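Local coordinates for protein glutathione transferase (Lolium rigidum, PDB 6ZB6) that probably conjugates glutathione to electrophilic xenobiotics such as herbicides, as a phi class transferase tied to multiple-herbicide resistance, at residues R200-R204 / P205-K209. Residues are numbered along the deposited sequence; the frame is centred on the assembly and turned at random.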
loop_
_atom_site.group_PDB
_atom_site.type_symbol
_atom_site.label_atom_id
_atom_site.label_comp_id
_atom_site.label_asym_id
_atom_site.label_seq_id
_atom_site.Cartn_x
_atom_site.Cartn_y
_atom_site.Cartn_z
ATOM N N ARG A 200 7.474 1.392 13.181
ATOM C CA ARG A 200 7.042 0.043 13.520
ATOM C C ARG A 200 6.636 -0.720 12.264
ATOM O O ARG A 200 7.007 -1.884 12.097
ATOM C CB ARG A 200 5.891 0.087 14.527
ATOM C CG ARG A 200 6.321 0.397 15.957
ATOM C CD ARG A 200 5.202 0.093 16.949
ATOM N NE ARG A 200 4.127 1.077 16.873
ATOM C CZ ARG A 200 4.165 2.280 17.444
ATOM N NH1 ARG A 200 5.223 2.655 18.154
ATOM N NH2 ARG A 200 3.140 3.109 17.309
ATOM N N ILE A 201 5.914 -0.063 11.353
ATOM C CA ILE A 201 5.542 -0.701 10.088
ATOM C C ILE A 201 6.787 -1.082 9.296
ATOM O O ILE A 201 6.903 -2.206 8.784
ATOM C CB ILE A 201 4.619 0.225 9.272
ATOM C CG1 ILE A 201 3.246 0.334 9.938
ATOM C CG2 ILE A 201 4.496 -0.259 7.814
ATOM C CD1 ILE A 201 2.355 1.386 9.303
ATOM N N MET A 202 7.743 -0.157 9.190
ATOM C CA MET A 202 8.954 -0.401 8.409
ATOM C C MET A 202 9.854 -1.449 9.044
ATOM O O MET A 202 10.729 -1.998 8.364
ATOM C CB MET A 202 9.738 0.906 8.224
ATOM C CG MET A 202 9.110 1.885 7.218
ATOM S SD MET A 202 8.753 1.182 5.570
ATOM C CE MET A 202 10.402 0.747 5.035
ATOM N N ALA A 203 9.672 -1.729 10.325
ATOM C CA ALA A 203 10.455 -2.758 10.991
ATOM C C ALA A 203 9.967 -4.168 10.689
ATOM O O ALA A 203 10.692 -5.126 10.977
ATOM C CB ALA A 203 10.437 -2.522 12.504
ATOM N N ARG A 204 8.772 -4.324 10.111
ATOM C CA ARG A 204 8.215 -5.652 9.916
ATOM C C ARG A 204 9.004 -6.403 8.850
ATOM O O ARG A 204 9.327 -5.835 7.800
ATOM C CB ARG A 204 6.744 -5.563 9.505
ATOM C CG ARG A 204 5.846 -5.051 10.618
ATOM C CD ARG A 204 4.374 -5.091 10.213
ATOM N NE ARG A 204 3.833 -6.442 10.267
ATOM C CZ ARG A 204 3.471 -7.058 11.388
ATOM N NH1 ARG A 204 3.582 -6.440 12.556
ATOM N NH2 ARG A 204 2.987 -8.296 11.340
ATOM N N PRO A 205 9.329 -7.675 9.092
ATOM C CA PRO A 205 10.059 -8.453 8.070
ATOM C C PRO A 205 9.394 -8.443 6.705
ATOM O O PRO A 205 10.079 -8.254 5.690
ATOM C CB PRO A 205 10.107 -9.865 8.678
ATOM C CG PRO A 205 9.973 -9.650 10.161
ATOM C CD PRO A 205 9.099 -8.435 10.335
ATOM N N ALA A 206 8.072 -8.623 6.642
ATOM C CA ALA A 206 7.402 -8.596 5.343
ATOM C C ALA A 206 7.551 -7.237 4.671
ATOM O O ALA A 206 7.743 -7.155 3.450
ATOM C CB ALA A 206 5.921 -8.945 5.498
ATOM N N ILE A 207 7.459 -6.161 5.452
ATOM C CA ILE A 207 7.590 -4.814 4.900
ATOM C C ILE A 207 9.023 -4.571 4.438
ATOM O O ILE A 207 9.259 -4.002 3.363
ATOM C CB ILE A 207 7.144 -3.775 5.945
ATOM C CG1 ILE A 207 5.641 -3.899 6.207
ATOM C CG2 ILE A 207 7.495 -2.352 5.494
ATOM C CD1 ILE A 207 4.792 -3.384 5.074
ATOM N N LYS A 208 10.001 -5.017 5.228
ATOM C CA LYS A 208 11.396 -4.877 4.819
ATOM C C LYS A 208 11.645 -5.583 3.500
ATOM O O LYS A 208 12.351 -5.062 2.624
ATOM C CB LYS A 208 12.325 -5.434 5.893
ATOM C CG LYS A 208 12.668 -4.436 6.965
ATOM C CD LYS A 208 12.950 -5.129 8.278
ATOM C CE LYS A 208 14.333 -4.791 8.789
ATOM N NZ LYS A 208 14.538 -5.341 10.154
ATOM N N LYS A 209 11.053 -6.762 3.336
ATOM C CA LYS A 209 11.315 -7.559 2.147
ATOM C C LYS A 209 10.744 -6.894 0.903
ATOM O O LYS A 209 11.431 -6.779 -0.116
ATOM C CB LYS A 209 10.750 -8.962 2.333
ATOM C CG LYS A 209 10.935 -9.871 1.127
ATOM C CD LYS A 209 10.871 -11.323 1.538
ATOM C CE LYS A 209 10.840 -12.241 0.333
ATOM N NZ LYS A 209 10.737 -13.662 0.766
#
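Arg204 O accepts the N-H of Lys208 at a tight helix-to-helix junction in the all-helical C-terminal half of this glutathione transferase: helix 192-202 gives way within a residue or two to helix 205-214, with Arg204 just before the second. Arg204 takes the N-cap position and Pro205, which has no N-H to offer, the first turn. The backbone bond from Lys208 N to Arg204 O, 2.8 Å long, closes that first turn. Back toward the preceding helix, Arg204 N bonds to Ile201 O at 3.1 Å, so this one residue is tied to both helices.

The apolar contact centres on Ile207, whose CB points back at the preceding helix. Its CG1 lies 4.1 Å from Ile201 CG2, and the two side chains slant across one another. Its other branch, CG2, meets Met202 SD at 3.8 Å, the two side chains running roughly at right angles. Met202 gets there by folding: its CB points off the contact, but with CG set beside the backbone N, the bend at chi2 (-53°) brings the sulfur round. Phe173 of helix 173-179 touches both Met202 and Ile207, while Val20 of helix 13-24 also packs on Ile207, so the junction links this corner to the thioredoxin-like N-terminal domain.

Among the charged side chains, Arg204 lends its CB to Ile207 CG1 (3.9 Å), whereas its guanidinium group leads away and forms a salt bridge through NE with Glu24. Lys208, at the exposed surface, lays its aliphatic chain along the turn's carbonyls, CG 3.4 Å from Met202 O and CD 3.5 Å from Ala203 O.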